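Local coordinates for protein N-acetylneuraminic acid (Sialic acid) synthetase (Leptospira borgpetersenii serovar Hardjo-bovis, PDB 6NCS) that binds manganese and probably acts as a sialic acid synthase, making N-acetylneuraminic acid or its 9-phosphate on a TIM-barrel domain, at residues A[182-187]-A[207-212]; A[189-194]-A[218-223]. All coordinates share one frame; numbering follows the deposited sequence.

Contact 1: A[182-187]-A[207-212]. With MN (manganese (II) ion), chain C.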
# COMPACT_ATOMS: atom_id res chain seq x y z
N TYR A 182 13.98 10.27 14.72
CA TYR A 182 14.16 11.63 14.21
C TYR A 182 15.54 11.82 13.60
O TYR A 182 16.55 11.84 14.33
CB TYR A 182 13.91 12.64 15.33
CG TYR A 182 12.48 12.59 15.84
CD1 TYR A 182 12.11 11.70 16.85
CD2 TYR A 182 11.50 13.42 15.31
CE1 TYR A 182 10.81 11.64 17.31
CE2 TYR A 182 10.20 13.37 15.77
CZ TYR A 182 9.85 12.48 16.76
OH TYR A 182 8.56 12.42 17.22
N PRO A 183 15.65 11.94 12.26
CA PRO A 183 14.53 11.71 11.34
C PRO A 183 14.31 10.22 11.10
O PRO A 183 15.20 9.42 11.35
CB PRO A 183 14.99 12.41 10.06
CG PRO A 183 16.47 12.33 10.11
CD PRO A 183 16.87 12.38 11.56
N MET A 184 13.13 9.86 10.61
CA MET A 184 12.79 8.45 10.43
C MET A 184 13.34 7.98 9.09
O MET A 184 13.04 8.57 8.05
CB MET A 184 11.29 8.23 10.52
CG MET A 184 10.91 6.76 10.55
SD MET A 184 9.24 6.47 10.00
CE MET A 184 9.44 6.91 8.27
N ASN A 185 14.14 6.92 9.12
CA ASN A 185 14.70 6.35 7.91
C ASN A 185 13.70 5.38 7.27
O ASN A 185 12.81 4.85 7.93
CB ASN A 185 16.01 5.64 8.21
CG ASN A 185 17.02 6.56 8.90
OD1 ASN A 185 17.25 7.69 8.46
ND2 ASN A 185 17.61 6.08 9.99
N GLU A 186 13.88 5.15 5.96
CA GLU A 186 12.96 4.30 5.20
C GLU A 186 12.76 2.94 5.85
O GLU A 186 11.63 2.45 5.98
CB GLU A 186 13.49 4.09 3.77
CG GLU A 186 13.19 5.21 2.81
CD GLU A 186 13.68 4.91 1.40
OE1 GLU A 186 14.28 3.83 1.17
OE2 GLU A 186 13.47 5.75 0.51
N ILE A 187 13.86 2.28 6.24
CA ILE A 187 13.75 0.92 6.73
C ILE A 187 13.09 0.83 8.08
O ILE A 187 12.80 -0.28 8.54
CB ILE A 187 15.13 0.21 6.80
CG1 ILE A 187 16.01 0.86 7.87
CG2 ILE A 187 15.81 0.22 5.44
CD1 ILE A 187 17.28 0.07 8.14
N TYR A 207 -1.53 7.29 9.73
CA TYR A 207 -0.07 7.30 9.80
C TYR A 207 0.42 8.71 10.06
O TYR A 207 -0.02 9.66 9.39
CB TYR A 207 0.53 6.75 8.49
CG TYR A 207 2.04 6.89 8.44
CD1 TYR A 207 2.85 6.17 9.32
CD2 TYR A 207 2.65 7.79 7.57
CE1 TYR A 207 4.23 6.31 9.30
CE2 TYR A 207 4.02 7.93 7.54
CZ TYR A 207 4.80 7.20 8.42
OH TYR A 207 6.17 7.36 8.41
N SER A 208 1.33 8.85 11.02
CA SER A 208 2.00 10.11 11.31
C SER A 208 3.46 10.01 10.90
O SER A 208 4.17 9.10 11.33
CB SER A 208 1.88 10.46 12.80
OG SER A 208 2.51 11.70 13.06
N ASP A 209 3.92 10.94 10.05
CA ASP A 209 5.24 10.83 9.44
C ASP A 209 6.28 11.68 10.15
O ASP A 209 6.01 12.82 10.56
CB ASP A 209 5.21 11.24 7.97
CG ASP A 209 6.51 10.93 7.26
OD1 ASP A 209 6.85 9.73 7.15
OD2 ASP A 209 7.21 11.86 6.82
N HIS A 210 7.50 11.15 10.23
CA HIS A 210 8.66 11.90 10.71
C HIS A 210 9.85 11.71 9.78
O HIS A 210 11.01 11.81 10.19
CB HIS A 210 9.00 11.50 12.15
CG HIS A 210 7.91 11.87 13.11
ND1 HIS A 210 6.94 10.97 13.51
CD2 HIS A 210 7.60 13.05 13.68
CE1 HIS A 210 6.10 11.58 14.32
NE2 HIS A 210 6.47 12.85 14.44
N SER A 211 9.56 11.47 8.50
CA SER A 211 10.59 11.37 7.48
C SER A 211 10.88 12.73 6.88
O SER A 211 10.18 13.72 7.11
CB SER A 211 10.15 10.41 6.37
OG SER A 211 9.27 11.10 5.50
N LYS A 212 11.93 12.78 6.05
CA LYS A 212 12.34 14.00 5.37
C LYS A 212 11.66 14.19 4.01
O LYS A 212 12.14 14.98 3.20
CB LYS A 212 13.86 14.02 5.20
CG LYS A 212 14.63 14.16 6.52
CD LYS A 212 16.11 14.42 6.29
CE LYS A 212 16.82 13.19 5.73
NZ LYS A 212 18.31 13.29 5.81
MN MN C . 5.43 14.53 15.24
O HOH W 1 13.89 10.40 6.24
O HOH W 2 3.78 14.47 14.19
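Tyr-182 and His-210 pack as an offset edge-to-face pair: the two side chains run alongside each other, ring centroids 4.9 Å apart and planes at 60°, with the tyrosine edge directed at the imidazole face. Tyr-182 CE2 comes to 3.4 Å from His-210 CD2, and the tyrosine hydroxyl lies above that same ring, displaced toward its rim. NE2 of His-210 binds the manganese ion at 2.1 Å; water 2 and His-231 are further ligands, and Tyr-182 OH hydrogen-bonds to a bound citrate, probably carried over from crystallisation. The two segments are joined by a hydrogen bond from Met-184 N to His-210 O (2.9 Å). A water relays between Met-184 O and Lys-212 N. Strand 205-209 is one of eight parallel strands of the TIM barrel, and this metal site forms where its C-terminal end runs into the following loop, beside the loop that follows strand 173-178, which has a cis peptide before Pro-183. Further in, CG of Met-184 is anti to the backbone N (chi1 -171°) and the chain bends at chi3, which brings CE to 3.3 Å from Tyr-207 OH. That hydroxyl donates to the anti lone pair of Asp-209 OD1, while OD2 receives Ser-211 OG on its syn lone pair at 2.6 Å. Both carboxylate oxygens are thus gripped next to the metal-binding histidine, and OD2 also forms a salt bridge with Lys-230 on the neighbouring strand 227-231.

Contact 2: A[189-194]-A[218-223]; sequences ANLSAI and LLAVAS
Leu-191 and Ala-220 are the nearest CA pair, 6.0 Å apart, where a type I turn from Asn-190 to Ala-193 leading into helix 193-200 faces the last turn of helix 215-222. Leu-191 drives CD1 against the helix backbone, 3.5 Å from Ala-220 N and 3.7 Å from Leu-219 CB, its side chain crossing that of Leu-219 at about a right angle. Ile-194 holds CG1 anti to its carbonyl carbon (chi1 -68°), and this torsion, with an extended chi2, carries CD1 to 3.9 Å from Ala-220 CB. The small methyl of Ala-220 is therefore touched by both branched residues. These are two neighbouring outer helices of the TIM barrel, packed over Tyr-207 of the intervening strand 205-209. Asn-190 and Ser-192 of the same turn hydrogen-bond to the second subunit. In the conformer modelled here, Ser-223, just past the helix end, turns its hydroxyl back to donate to Ala-220 O at 2.9 Å. Water 3 donates to both Leu-191 O and Ser-223 O, each at 2.8 Å. With no direct hydrogen bond between the segments, the contact is one of apolar side chains and a bridging water, to which Gln-195 NE2 adds a hydrogen bond to Ser-223 O.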
# COMPACT_ATOMS: atom_id res chain seq x y z
N ALA A 189 10.11 2.48 8.73
CA ALA A 189 8.73 2.93 8.60
C ALA A 189 7.74 1.88 9.08
O ALA A 189 6.69 2.23 9.64
CB ALA A 189 8.44 3.30 7.15
N ASN A 190 8.03 0.60 8.85
CA ASN A 190 7.14 -0.50 9.23
C ASN A 190 5.69 -0.22 8.83
O ASN A 190 4.75 -0.35 9.63
CB ASN A 190 7.24 -0.78 10.74
CG ASN A 190 6.61 -2.10 11.12
OD1 ASN A 190 6.38 -2.95 10.27
ND2 ASN A 190 6.33 -2.28 12.41
N LEU A 191 5.50 0.19 7.57
CA LEU A 191 4.16 0.59 7.15
C LEU A 191 3.15 -0.56 7.19
O LEU A 191 1.95 -0.30 7.26
CB LEU A 191 4.20 1.20 5.74
CG LEU A 191 4.97 2.51 5.59
CD1 LEU A 191 4.69 3.14 4.21
CD2 LEU A 191 4.63 3.51 6.70
N SER A 192 3.60 -1.82 7.17
CA SER A 192 2.60 -2.87 7.25
C SER A 192 1.96 -2.96 8.63
O SER A 192 0.96 -3.67 8.79
CB SER A 192 3.19 -4.22 6.84
OG SER A 192 4.26 -4.61 7.67
N ALA A 193 2.49 -2.24 9.63
CA ALA A 193 1.79 -2.15 10.91
C ALA A 193 0.41 -1.53 10.75
O ALA A 193 -0.49 -1.77 11.56
CB ALA A 193 2.61 -1.35 11.92
N ILE A 194 0.22 -0.70 9.72
CA ILE A 194 -1.08 -0.10 9.46
C ILE A 194 -2.13 -1.19 9.22
O ILE A 194 -3.22 -1.16 9.79
CB ILE A 194 -0.99 0.89 8.28
CG1 ILE A 194 -0.15 2.11 8.70
CG2 ILE A 194 -2.41 1.29 7.78
CD1 ILE A 194 0.35 2.96 7.54
N LEU A 218 2.89 8.89 1.36
CA LEU A 218 2.12 8.41 0.21
C LEU A 218 2.08 6.89 0.16
O LEU A 218 1.03 6.29 -0.12
CB LEU A 218 2.70 8.98 -1.09
CG LEU A 218 2.50 10.51 -1.17
CD1 LEU A 218 3.22 11.06 -2.37
CD2 LEU A 218 1.01 10.81 -1.28
N LEU A 219 3.23 6.25 0.39
CA LEU A 219 3.22 4.79 0.50
C LEU A 219 2.32 4.34 1.64
O LEU A 219 1.67 3.30 1.54
CB LEU A 219 4.65 4.26 0.70
CG LEU A 219 5.56 4.41 -0.53
CD1 LEU A 219 7.00 4.09 -0.20
CD2 LEU A 219 5.05 3.51 -1.66
N ALA A 220 2.23 5.14 2.71
CA ALA A 220 1.35 4.76 3.82
C ALA A 220 -0.11 4.77 3.39
O ALA A 220 -0.88 3.88 3.78
CB ALA A 220 1.57 5.68 5.02
N VAL A 221 -0.50 5.74 2.56
CA VAL A 221 -1.84 5.73 1.97
C VAL A 221 -2.06 4.47 1.15
O VAL A 221 -3.11 3.82 1.27
CB VAL A 221 -2.07 7.00 1.11
CG1 VAL A 221 -3.39 6.90 0.37
CG2 VAL A 221 -2.04 8.24 1.98
N ALA A 222 -1.10 4.10 0.30
CA ALA A 222 -1.26 2.86 -0.47
C ALA A 222 -1.35 1.64 0.44
O ALA A 222 -2.01 0.66 0.10
CB ALA A 222 -0.11 2.69 -1.47
N SER A 223 -0.71 1.69 1.61
CA SER A 223 -0.77 0.57 2.53
C SER A 223 -1.98 0.62 3.46
O SER A 223 -2.07 -0.20 4.38
CB SER A 223 0.52 0.48 3.34
OG SER A 223 0.56 1.47 4.34
O HOH W 3 -0.16 -1.57 5.90

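Contacts 1 and 2 alternate along the chain, in the order 182-187, 189-194, 207-212, 218-223, and their centres are 11 Å apart within the same TIM barrel. The run from loop through helix 193-200, strand 205-209 and helix 215-222 supplies both. Tyr-207 joins them directly: its CD2 lies 3.5 Å from Ala-220 CB, and its CE1 3.8 Å from Leu-191 CD2. Met-184 SD also touches, 3.8 Å from Ala-189 CA. Contact 1 thus occupies the metal-binding end of the strand, whereas contact 2 packs the flanking helices outside it. The second subunit meets Glu-186 beside contact 1, and Asn-190 and Ser-192 beside contact 2.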